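Local coordinates for protein beta-galactosidase (Streptococcus pneumoniae, PDB 4CUA) that belongs to an enzyme that hydrolyses terminal beta-galactosides, this fragment being a calcium-containing carbohydrate-binding module that probably recognises galactose-bearing glycans, at residues Gly5-Asp10 against Glu175-Ala180; Arg74-Leu79 against Tyr156-Arg161; Ser32-Lys37 against Asn47-Trp52; Thr132-Pro137 against Asn146-Asp151. One frame throughout, in Å; residues are numbered along the deposited sequence. Where two conformers were deposited one is given.

Interaction 1. Residues Gly5-Asp10 against Glu175-Ala180. With CA (calcium ion), chain C.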
# COMPACT_ATOMS: atom_id res chain seq x y z
N GLY A 5 6.44 -13.41 -11.97
CA GLY A 5 5.64 -14.42 -11.32
C GLY A 5 4.21 -13.98 -10.96
O GLY A 5 3.68 -13.00 -11.48
N ALA A 6 3.60 -14.76 -10.11
CA ALA A 6 2.20 -14.64 -9.75
C ALA A 6 2.01 -13.31 -9.00
O ALA A 6 2.90 -12.82 -8.32
CB ALA A 6 1.79 -15.74 -8.82
N ASN A 7 0.86 -12.75 -9.21
CA ASN A 7 0.51 -11.48 -8.51
C ASN A 7 -0.03 -11.87 -7.15
O ASN A 7 -1.08 -12.43 -7.04
CB ASN A 7 -0.50 -10.70 -9.37
CG ASN A 7 -0.96 -9.42 -8.72
OD1 ASN A 7 -1.31 -9.43 -7.53
ND2 ASN A 7 -1.05 -8.37 -9.47
N ILE A 8 0.68 -11.48 -6.09
CA ILE A 8 0.37 -11.83 -4.75
C ILE A 8 -0.24 -10.67 -3.94
O ILE A 8 -0.47 -10.81 -2.77
CB ILE A 8 1.62 -12.39 -4.03
CG1 ILE A 8 2.76 -11.43 -4.11
CG2 ILE A 8 2.00 -13.76 -4.65
CD1 ILE A 8 4.00 -11.78 -3.24
N SER A 9 -0.63 -9.59 -4.62
CA SER A 9 -1.38 -8.53 -3.97
C SER A 9 -2.83 -8.41 -4.36
O SER A 9 -3.64 -7.94 -3.57
CB SER A 9 -0.72 -7.20 -4.26
OG SER A 9 -0.55 -6.91 -5.61
N ASP A 10 -3.19 -8.85 -5.58
CA ASP A 10 -4.57 -8.74 -5.96
C ASP A 10 -5.56 -9.38 -5.07
O ASP A 10 -5.35 -10.53 -4.60
CB ASP A 10 -4.87 -9.33 -7.35
CG ASP A 10 -4.25 -8.61 -8.50
OD1 ASP A 10 -3.79 -7.45 -8.45
OD2 ASP A 10 -4.17 -9.23 -9.62
N GLU A 175 -3.59 1.78 -7.88
CA GLU A 175 -3.32 0.32 -7.77
C GLU A 175 -1.91 0.14 -7.33
O GLU A 175 -1.03 0.89 -7.74
CB GLU A 175 -3.57 -0.34 -9.15
CG GLU A 175 -3.71 -1.86 -9.13
CD GLU A 175 -4.97 -2.41 -8.54
OE1 GLU A 175 -5.86 -1.66 -8.10
OE2 GLU A 175 -5.12 -3.69 -8.51
N VAL A 176 -1.71 -0.94 -6.54
CA VAL A 176 -0.39 -1.47 -6.29
C VAL A 176 -0.35 -2.87 -6.85
O VAL A 176 -1.40 -3.50 -7.01
CB VAL A 176 -0.02 -1.51 -4.82
CG1 VAL A 176 -0.18 -0.10 -4.21
CG2 VAL A 176 -0.83 -2.54 -4.04
N GLN A 177 0.85 -3.34 -7.19
CA GLN A 177 1.04 -4.74 -7.59
C GLN A 177 2.35 -5.28 -6.99
O GLN A 177 3.38 -4.60 -7.01
CB GLN A 177 1.07 -4.88 -9.12
CG GLN A 177 -0.23 -4.38 -9.72
CD GLN A 177 -0.25 -4.54 -11.26
OE1 GLN A 177 0.75 -4.42 -11.94
NE2 GLN A 177 -1.41 -4.82 -11.76
N ILE A 178 2.25 -6.48 -6.45
CA ILE A 178 3.40 -7.18 -5.88
C ILE A 178 3.43 -8.57 -6.53
O ILE A 178 2.37 -9.22 -6.60
CB ILE A 178 3.29 -7.31 -4.35
CG1 ILE A 178 3.20 -5.92 -3.72
CG2 ILE A 178 4.56 -7.95 -3.77
CD1 ILE A 178 2.85 -6.01 -2.24
N PHE A 179 4.63 -8.99 -6.97
CA PHE A 179 4.76 -10.31 -7.65
C PHE A 179 5.67 -11.28 -6.91
O PHE A 179 6.69 -10.89 -6.34
CB PHE A 179 5.25 -10.10 -9.07
CG PHE A 179 4.38 -9.19 -9.88
CD1 PHE A 179 3.26 -9.67 -10.50
CD2 PHE A 179 4.63 -7.82 -9.93
CE1 PHE A 179 2.44 -8.83 -11.21
CE2 PHE A 179 3.80 -6.97 -10.66
CZ PHE A 179 2.69 -7.49 -11.29
N ALA A 180 5.28 -12.52 -6.97
CA ALA A 180 6.15 -13.64 -6.56
C ALA A 180 7.26 -13.82 -7.57
O ALA A 180 7.12 -13.44 -8.73
CB ALA A 180 5.33 -14.91 -6.53
CA CA C . -7.47 -0.04 -8.26
O HOH W 1 -2.83 -5.87 -6.48
O HOH W 2 -3.80 -5.36 -10.11
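A180 N donates to A6 O at 2.8 Å, and I8 N donates to I178 O at 2.9 Å. These two bonds flank the single backbone bridge of N7 and F179. A third bond runs from I178 N to S9 OG at 3.0 Å and is bent, with an angle of 146°. S9 chi1 of 55° turns OG toward I178 N, and a side-chain oxygen accepts that N-H. I8 adds apolar contact: CD1 touches I178 CG2 at 3.9 Å, and CG2 touches A180 CB. N7 ND2 and N7 CB each lie 3.9 Å from F179 CE1, with the amide steeply inclined to the ring, 74° between planes. Behind this, N7 OD1 accepts from S9 N and D10 N, which arrive from opposite faces of its plane. This Asx turn fixes the loop that presents S9. Water 1 ties S9 OG, D10 OD1 and V176 O together. Water 2 joins D10 OD1, E175 OE2 and Q177 NE2, so it lies between two carboxylates. E175 OE2 also accepts from K37 N, while E175 OE1 binds the calcium ion at 2.3 Å. The N-terminal segment thus pairs with the C-terminal one, whose E175 end reaches the metal, consistent with a galactose-binding-domain beta-sandwich with neighbouring chain ends.

Interaction 2. Residues Arg74-Leu79 against Tyr156-Arg161. With EDO (1,2-ethanediol), chain I; EDO (1,2-ethanediol), chain E.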
# COMPACT_ATOMS: atom_id res chain seq x y z
N ARG A 74 5.01 -14.31 2.56
CA ARG A 74 5.53 -14.40 1.20
C ARG A 74 6.91 -13.85 1.10
O ARG A 74 7.31 -12.96 1.87
CB ARG A 74 4.63 -13.56 0.25
CG ARG A 74 3.21 -14.00 0.19
CD ARG A 74 2.87 -14.71 -1.09
NE ARG A 74 1.50 -15.14 -1.17
CZ ARG A 74 1.20 -16.26 -1.86
NH1 ARG A 74 2.22 -16.92 -2.42
NH2 ARG A 74 -0.01 -16.68 -1.95
N SER A 75 7.65 -14.34 0.11
CA SER A 75 8.96 -13.83 -0.24
C SER A 75 8.85 -12.67 -1.25
O SER A 75 8.44 -12.85 -2.39
CB SER A 75 9.82 -14.93 -0.87
OG SER A 75 11.05 -14.36 -1.27
N VAL A 76 9.16 -11.46 -0.80
CA VAL A 76 8.89 -10.24 -1.54
C VAL A 76 10.14 -9.47 -1.85
O VAL A 76 10.94 -9.10 -0.96
CB VAL A 76 7.92 -9.31 -0.74
CG1 VAL A 76 7.64 -8.05 -1.54
CG2 VAL A 76 6.67 -10.06 -0.32
N ASP A 77 10.30 -9.08 -3.10
CA ASP A 77 11.41 -8.28 -3.53
C ASP A 77 11.09 -7.09 -4.45
O ASP A 77 11.93 -6.47 -5.05
CB ASP A 77 12.54 -9.19 -4.13
CG ASP A 77 12.24 -9.67 -5.53
OD1 ASP A 77 11.12 -9.42 -6.05
OD2 ASP A 77 13.12 -10.35 -6.13
N ASN A 78 9.79 -6.74 -4.51
CA ASN A 78 9.30 -5.77 -5.45
C ASN A 78 7.97 -5.19 -4.93
O ASN A 78 7.29 -5.80 -4.15
CB ASN A 78 9.07 -6.42 -6.86
CG ASN A 78 8.01 -7.46 -6.84
OD1 ASN A 78 6.82 -7.16 -7.12
ND2 ASN A 78 8.36 -8.68 -6.49
N LEU A 79 7.69 -4.03 -5.49
CA LEU A 79 6.43 -3.32 -5.33
C LEU A 79 6.27 -2.41 -6.47
O LEU A 79 7.17 -1.73 -6.86
CB LEU A 79 6.50 -2.51 -4.05
CG LEU A 79 5.28 -1.60 -3.74
CD1 LEU A 79 3.98 -2.36 -3.53
CD2 LEU A 79 5.59 -0.61 -2.59
N TYR A 156 4.80 -11.21 6.35
CA TYR A 156 3.33 -11.18 6.25
C TYR A 156 2.82 -9.92 5.52
O TYR A 156 1.69 -9.95 5.03
CB TYR A 156 2.68 -11.22 7.62
CG TYR A 156 2.80 -12.55 8.28
CD1 TYR A 156 2.06 -13.63 7.82
CD2 TYR A 156 3.52 -12.72 9.46
CE1 TYR A 156 2.09 -14.87 8.45
CE2 TYR A 156 3.54 -13.96 10.08
CZ TYR A 156 2.86 -15.02 9.55
OH TYR A 156 2.89 -16.25 10.24
N ALA A 157 3.62 -8.86 5.45
CA ALA A 157 3.11 -7.57 4.92
C ALA A 157 4.19 -6.65 4.52
O ALA A 157 5.25 -6.60 5.16
CB ALA A 157 2.23 -6.91 5.96
N ILE A 158 3.98 -5.89 3.47
CA ILE A 158 4.78 -4.75 3.21
C ILE A 158 3.86 -3.56 3.13
O ILE A 158 2.67 -3.74 2.87
CB ILE A 158 5.72 -4.88 1.99
CG1 ILE A 158 4.90 -4.91 0.69
CG2 ILE A 158 6.63 -6.09 2.21
CD1 ILE A 158 5.67 -4.51 -0.54
N ARG A 159 4.44 -2.41 3.36
CA ARG A 159 3.74 -1.14 3.19
C ARG A 159 4.65 -0.06 2.68
O ARG A 159 5.91 -0.13 2.80
CB ARG A 159 3.06 -0.67 4.47
CG ARG A 159 4.00 -0.12 5.54
CD ARG A 159 3.23 0.13 6.83
NE ARG A 159 4.13 0.77 7.78
CZ ARG A 159 3.74 1.08 9.02
NH1 ARG A 159 2.49 0.87 9.41
NH2 ARG A 159 4.61 1.64 9.83
N ILE A 160 4.05 0.94 2.07
CA ILE A 160 4.71 2.14 1.66
C ILE A 160 4.11 3.30 2.49
O ILE A 160 2.95 3.54 2.46
CB ILE A 160 4.73 2.33 0.11
CG1 ILE A 160 5.51 3.55 -0.26
CG2 ILE A 160 3.30 2.37 -0.47
CD1 ILE A 160 5.72 3.77 -1.75
N ARG A 161 5.00 3.98 3.21
CA ARG A 161 4.62 5.04 4.17
C ARG A 161 5.10 6.35 3.59
O ARG A 161 6.30 6.54 3.26
CB ARG A 161 5.27 4.71 5.51
CG ARG A 161 4.96 5.75 6.59
CD ARG A 161 5.30 5.23 7.94
NE ARG A 161 6.66 4.70 8.05
CZ ARG A 161 7.76 5.42 8.19
NH1 ARG A 161 7.72 6.74 8.29
NH2 ARG A 161 8.91 4.78 8.28
C1 EDO I . 6.79 -17.21 -1.60
O1 EDO I . 6.81 -17.01 -0.21
C2 EDO I . 5.41 -17.47 -2.12
O2 EDO I . 5.12 -16.39 -3.00
C1 EDO E . -0.50 1.46 10.14
O1 EDO E . -1.66 1.91 10.68
C2 EDO E . -0.92 0.66 8.84
O2 EDO E . 0.13 0.66 8.02
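Around the contact of I158 with V76 and L79, the two guanidinium groups are directed away from the junction. The R74 guanidinium has O2 of one 1,2-ethanediol in plane at its edge, with R74 NH1 donating to it at 3.0 Å. S75 N holds O1 of the same molecule, and R74 NH2 donates to G66 O. The R159 guanidinium meets O2 of a second ethanediol at its edge, 2.7 Å from R159 NH1. Both diols are probably from the crystallisation liquor. R159 also forms a salt bridge with E98 and a cation-pi contact with W128. The short segments 74-79 and 157-161 run roughly parallel, 28° apart, with 9.1 Å between their axes. That spacing suits face-to-face packing in the beta-sandwich expected of a galactose-binding domain. The contact between them is wholly apolar at the side chains. L79 CD2 reaches I160 CB at 4.1 Å. I158 carries most of the contact, its chi1 of 69° and extended tip taking CD1 across to the other strand. There I158 CD1 meets L79 CD1 at 4.1 Å and V76 CG1 at 4.2 Å. These CD1 contacts are less certain, because I158 has a second conformer. I178 lies against both L79 and I158.

Interaction 3. Residues Ser32-Lys37 against Asn47-Trp52. With CA (calcium ion), chain C; EDO (1,2-ethanediol), chain D; EDO (1,2-ethanediol), chain F.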
# COMPACT_ATOMS: atom_id res chain seq x y z
N SER A 32 -9.07 -0.61 -0.20
CA SER A 32 -9.44 -1.79 -1.02
C SER A 32 -9.37 -1.46 -2.51
O SER A 32 -9.16 -2.32 -3.36
CB SER A 32 -10.85 -2.28 -0.63
OG SER A 32 -11.79 -1.23 -0.71
N ASN A 33 -9.48 -0.17 -2.88
CA ASN A 33 -9.24 0.22 -4.26
C ASN A 33 -7.90 -0.04 -4.81
O ASN A 33 -7.72 0.02 -6.01
CB ASN A 33 -9.54 1.70 -4.45
CG ASN A 33 -11.04 2.02 -4.38
OD1 ASN A 33 -11.90 1.16 -4.63
ND2 ASN A 33 -11.34 3.26 -4.14
N VAL A 34 -6.88 -0.28 -3.98
CA VAL A 34 -5.54 -0.40 -4.52
C VAL A 34 -5.16 -1.82 -5.01
O VAL A 34 -4.09 -2.00 -5.55
CB VAL A 34 -4.41 0.12 -3.63
CG1 VAL A 34 -4.72 1.54 -3.12
CG2 VAL A 34 -4.10 -0.83 -2.45
N ASN A 35 -6.03 -2.80 -4.73
CA ASN A 35 -5.71 -4.15 -5.20
C ASN A 35 -6.93 -4.79 -5.76
O ASN A 35 -7.11 -6.05 -5.69
CB ASN A 35 -5.09 -5.02 -4.08
CG ASN A 35 -6.04 -5.33 -2.97
OD1 ASN A 35 -7.01 -4.66 -2.71
ND2 ASN A 35 -5.69 -6.43 -2.23
N ASP A 36 -7.75 -3.98 -6.46
CA ASP A 36 -9.01 -4.42 -7.05
C ASP A 36 -8.91 -4.74 -8.56
O ASP A 36 -9.94 -5.07 -9.18
CB ASP A 36 -10.14 -3.47 -6.77
CG ASP A 36 -9.96 -2.13 -7.41
OD1 ASP A 36 -8.98 -1.88 -8.07
OD2 ASP A 36 -10.85 -1.30 -7.17
N LYS A 37 -7.72 -4.64 -9.10
CA LYS A 37 -7.39 -4.92 -10.51
C LYS A 37 -7.96 -3.87 -11.43
O LYS A 37 -7.90 -4.05 -12.65
CB LYS A 37 -7.81 -6.35 -10.95
CG LYS A 37 -6.99 -7.42 -10.17
CD LYS A 37 -7.67 -8.76 -10.27
CE LYS A 37 -8.80 -8.84 -9.23
NZ LYS A 37 -9.56 -10.11 -9.17
N ASN A 47 -11.03 5.62 -9.22
CA ASN A 47 -10.66 4.37 -8.54
C ASN A 47 -9.28 4.55 -7.89
O ASN A 47 -8.26 4.60 -8.56
CB ASN A 47 -10.57 3.20 -9.53
CG ASN A 47 -10.24 1.91 -8.81
OD1 ASN A 47 -9.05 1.54 -8.70
ND2 ASN A 47 -11.24 1.25 -8.32
N ARG A 48 -9.28 4.81 -6.60
CA ARG A 48 -8.05 5.16 -5.91
C ARG A 48 -8.21 5.11 -4.42
O ARG A 48 -9.32 5.31 -3.92
CB ARG A 48 -7.57 6.52 -6.37
CG ARG A 48 -8.62 7.61 -6.28
CD ARG A 48 -8.05 8.93 -6.73
NE ARG A 48 -9.02 10.01 -6.75
CZ ARG A 48 -9.79 10.33 -7.79
NH1 ARG A 48 -9.81 9.63 -8.90
NH2 ARG A 48 -10.64 11.37 -7.67
N TRP A 49 -7.10 4.82 -3.70
CA TRP A 49 -6.97 5.22 -2.33
C TRP A 49 -6.40 6.61 -2.32
O TRP A 49 -5.53 6.95 -3.13
CB TRP A 49 -6.01 4.30 -1.59
CG TRP A 49 -5.60 4.87 -0.26
CD1 TRP A 49 -6.24 4.70 0.89
CD2 TRP A 49 -4.46 5.72 0.01
NE1 TRP A 49 -5.59 5.37 1.90
CE2 TRP A 49 -4.51 6.03 1.38
CE3 TRP A 49 -3.46 6.25 -0.77
CZ2 TRP A 49 -3.54 6.82 2.00
CZ3 TRP A 49 -2.48 7.03 -0.14
CH2 TRP A 49 -2.55 7.31 1.22
N THR A 50 -6.90 7.46 -1.42
CA THR A 50 -6.20 8.71 -1.10
C THR A 50 -6.38 8.96 0.36
O THR A 50 -7.23 8.37 1.00
CB THR A 50 -6.76 9.92 -1.87
OG1 THR A 50 -7.92 10.42 -1.20
CG2 THR A 50 -7.10 9.68 -3.32
N ASN A 51 -5.57 9.90 0.86
CA ASN A 51 -5.79 10.49 2.19
C ASN A 51 -6.11 11.98 1.98
O ASN A 51 -5.73 12.81 2.84
CB ASN A 51 -4.68 10.24 3.15
CG ASN A 51 -3.36 10.82 2.72
OD1 ASN A 51 -3.20 11.20 1.56
ND2 ASN A 51 -2.38 10.85 3.65
N TRP A 52 -6.82 12.30 0.93
CA TRP A 52 -7.22 13.67 0.61
C TRP A 52 -7.98 14.28 1.78
O TRP A 52 -8.92 13.73 2.27
CB TRP A 52 -8.04 13.69 -0.67
CG TRP A 52 -8.54 15.05 -1.04
CD1 TRP A 52 -7.84 16.03 -1.71
CD2 TRP A 52 -9.84 15.57 -0.81
NE1 TRP A 52 -8.65 17.14 -1.86
CE2 TRP A 52 -9.88 16.87 -1.35
CE3 TRP A 52 -10.98 15.09 -0.18
CZ2 TRP A 52 -11.01 17.70 -1.25
CZ3 TRP A 52 -12.12 15.92 -0.09
CH2 TRP A 52 -12.11 17.20 -0.62
CA CA C . -7.47 -0.04 -8.26
C1 EDO D . -9.03 13.37 -4.93
O1 EDO D . -9.81 13.69 -6.06
C2 EDO D . -9.79 12.58 -3.88
O2 EDO D . -10.14 11.28 -4.47
C1 EDO F . -14.04 5.16 -5.51
O1 EDO F . -13.93 4.63 -4.21
C2 EDO F . -13.23 6.43 -5.63
O2 EDO F . -11.80 6.16 -5.56
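D36 and N47 meet at the calcium ion, and N33 joins them there. The metal bonds are N33 O at 2.3 Å, D36 OD1 at 2.4 Å and N47 OD1 at 2.3 Å. L38, T174 and E175 complete the six-residue site. The three oxygens lie close to one another because the cation gathers them.

Two hydrogen bonds cross between the segments. N47 ND2 donates to D36 OD2 at 2.8 Å, nearly straight at 170°, and uses the syn lone pair. The amide and carboxylate are nearly coplanar. Each group therefore spends one atom on calcium and the other on its partner, which limits rotation of both. With chi1 at 65°, the D36 carboxylate is turned to the metal. N33 ND2 donates to R48 O at 2.9 Å, approaching from above the carbonyl plane, 57° out of it. The same ND2 also donates to O1 of a 1,2-ethanediol. R48 N donates to O2 of that molecule, which so bridges N33 and R48. R48 NE lies 2.8 Å from O2 of another ethanediol.

Apolar contact is small but tight. V34 CG1 touches W49 CB at 3.4 Å, and the V34 and W49 side chains run alongside each other. The W49 ring carries N51 N over one face, near the rim, and the polar end of W49 has D24 as its partner.

Strand 49-50 pairs antiparallel with strand 172-177. V34 packs on I173 and V176 of that strand and on V61 of strand 58-67. W49 rests on A59 and V61, and both V34 and W49 reach strand 19-22.

Interaction 4. Residues Thr132-Pro137 against Asn146-Asp151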
# COMPACT_ATOMS: atom_id res chain seq x y z
N THR A 132 15.92 -3.05 2.21
CA THR A 132 17.33 -2.71 1.93
C THR A 132 17.67 -2.76 0.46
O THR A 132 17.05 -3.50 -0.29
CB THR A 132 18.25 -3.66 2.72
OG1 THR A 132 17.97 -5.03 2.46
CG2 THR A 132 18.07 -3.45 4.17
N ASN A 133 18.63 -1.97 0.06
CA ASN A 133 19.08 -1.86 -1.31
C ASN A 133 17.93 -1.62 -2.29
O ASN A 133 17.76 -2.26 -3.32
CB ASN A 133 19.88 -3.11 -1.68
CG ASN A 133 21.23 -3.17 -0.96
OD1 ASN A 133 22.04 -2.28 -1.13
ND2 ASN A 133 21.36 -4.11 -0.10
N LEU A 134 17.16 -0.65 -1.88
CA LEU A 134 16.08 -0.16 -2.71
C LEU A 134 16.56 0.38 -4.03
O LEU A 134 17.47 1.21 -4.10
CB LEU A 134 15.31 0.94 -1.98
CG LEU A 134 14.08 1.47 -2.76
CD1 LEU A 134 12.96 0.45 -2.95
CD2 LEU A 134 13.55 2.70 -1.96
N LYS A 135 15.88 -0.05 -5.08
CA LYS A 135 16.00 0.56 -6.36
C LYS A 135 14.61 1.15 -6.65
O LYS A 135 13.63 0.43 -6.56
CB LYS A 135 16.37 -0.44 -7.45
CG LYS A 135 17.67 -1.20 -7.20
CD LYS A 135 18.10 -1.96 -8.46
CE LYS A 135 19.49 -2.56 -8.27
NZ LYS A 135 19.45 -3.71 -7.34
N ALA A 136 14.61 2.41 -7.00
CA ALA A 136 13.35 3.18 -7.14
C ALA A 136 13.53 4.11 -8.30
O ALA A 136 14.65 4.47 -8.68
CB ALA A 136 13.11 3.99 -5.89
N PRO A 137 12.42 4.61 -8.84
CA PRO A 137 12.55 5.71 -9.76
C PRO A 137 13.25 6.92 -9.17
O PRO A 137 13.10 7.23 -8.00
CB PRO A 137 11.07 6.07 -10.12
CG PRO A 137 10.23 4.97 -9.58
CD PRO A 137 11.02 4.30 -8.50
N ASN A 146 4.83 2.82 -10.94
CA ASN A 146 6.21 3.15 -10.51
C ASN A 146 6.76 1.91 -9.86
O ASN A 146 6.20 1.39 -8.92
CB ASN A 146 6.19 4.29 -9.46
CG ASN A 146 5.88 5.65 -10.06
OD1 ASN A 146 6.68 6.56 -9.94
ND2 ASN A 146 4.72 5.82 -10.72
N HIS A 147 7.90 1.42 -10.35
CA HIS A 147 8.42 0.13 -9.92
C HIS A 147 9.58 0.26 -8.94
O HIS A 147 10.47 1.06 -9.17
CB HIS A 147 8.91 -0.63 -11.16
CG HIS A 147 7.86 -0.83 -12.17
ND1 HIS A 147 6.81 -1.68 -11.96
CD2 HIS A 147 7.65 -0.26 -13.36
CE1 HIS A 147 6.00 -1.64 -13.00
NE2 HIS A 147 6.50 -0.82 -13.88
N PHE A 148 9.49 -0.50 -7.88
CA PHE A 148 10.48 -0.61 -6.81
C PHE A 148 10.94 -2.04 -6.66
O PHE A 148 10.19 -2.98 -6.86
CB PHE A 148 9.84 -0.19 -5.46
CG PHE A 148 9.24 1.17 -5.46
CD1 PHE A 148 9.97 2.31 -5.24
CD2 PHE A 148 7.87 1.32 -5.69
CE1 PHE A 148 9.38 3.57 -5.23
CE2 PHE A 148 7.29 2.58 -5.68
CZ PHE A 148 8.03 3.71 -5.44
N SER A 149 12.25 -2.21 -6.38
CA SER A 149 12.81 -3.51 -6.09
C SER A 149 13.80 -3.35 -4.93
O SER A 149 14.32 -2.26 -4.71
CB SER A 149 13.44 -4.16 -7.32
OG SER A 149 14.55 -3.44 -7.79
N PHE A 150 13.95 -4.42 -4.20
CA PHE A 150 14.71 -4.42 -2.96
C PHE A 150 15.09 -5.84 -2.61
O PHE A 150 14.66 -6.85 -3.21
CB PHE A 150 13.92 -3.71 -1.83
CG PHE A 150 12.48 -4.10 -1.75
CD1 PHE A 150 12.10 -5.24 -1.12
CD2 PHE A 150 11.50 -3.29 -2.36
CE1 PHE A 150 10.76 -5.65 -1.06
CE2 PHE A 150 10.17 -3.69 -2.32
CZ PHE A 150 9.81 -4.86 -1.70
N ASP A 151 15.99 -5.97 -1.63
CA ASP A 151 16.38 -7.29 -1.21
C ASP A 151 15.18 -8.13 -0.77
O ASP A 151 14.33 -7.69 -0.02
CB ASP A 151 17.39 -7.20 -0.06
CG ASP A 151 18.72 -6.59 -0.46
OD1 ASP A 151 19.17 -6.69 -1.65
OD2 ASP A 151 19.32 -5.94 0.43
O HOH W 3 14.60 -5.55 1.82
O HOH W 4 18.10 -4.80 -4.18
O HOH W 5 16.77 -5.14 -6.71
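D151 OD2 is gripped by two donors from the facing loop. T132 OG1 gives its proton at 2.6 Å, coming in on the anti side. N133 ND2 donates at 2.8 Å through the syn lone pair, almost straight at 170°. The carboxylate is thus fixed from two sides, and the hydrogen bonds probably favour its charged form. T132 OG1 sits between its backbone N and carbonyl carbon (chi1 54°), which puts the hydroxyl against D151.

The backbones are joined as well. D151 N donates to T132 O at 3.0 Å. K135 and S149 form an antiparallel hydrogen-bonded pair, with K135 N to S149 O at 2.7 Å and S149 N to K135 O at 3.0 Å. Waters add further links: water 3 joins T132 N to D151 O, and water 5 joins K135 NZ to S149 OG.

The packing lies on one side of this pairing. A136 CB comes to the edge of the F148 ring, 3.6 Å from F148 CD1. P137 CD meets F148 CE1 at 3.7 Å. L134 CD1 lies near F148 CB and also at the edge of the F150 ring, 4.1 Å from F150 CD2.

The loop 132-137 thereby lines one border of strand 145-155, which pairs with strand 70-83 through N146, F148 and F150. L134 and F148 also reach I97 of strand 94-100, and the F148 ring meets Y95 there.

In the fold
Interactions 1 and 3 share the calcium ion and touch: V176 N lies 2.8 Å from V34 O, and E175 OE2 lies 2.8 Å from K37 N. Their centres are 15 Å apart. Interaction 2 joins interaction 1 through I178, whose CG1 is 3.6 Å from L79 CD1, and through F179 O, 2.8 Å from N78 ND2. Interaction 4 continues from interaction 2 by strand pairing, with F148 N 2.8 Å from L79 O. It lies farthest from interaction 3, with 22 Å between centres. Along the chain, interactions 2, 3 and 4 all fall inside the loop closed by 5-10 against 175-180, and interaction 1 itself supplies E175 to the calcium site.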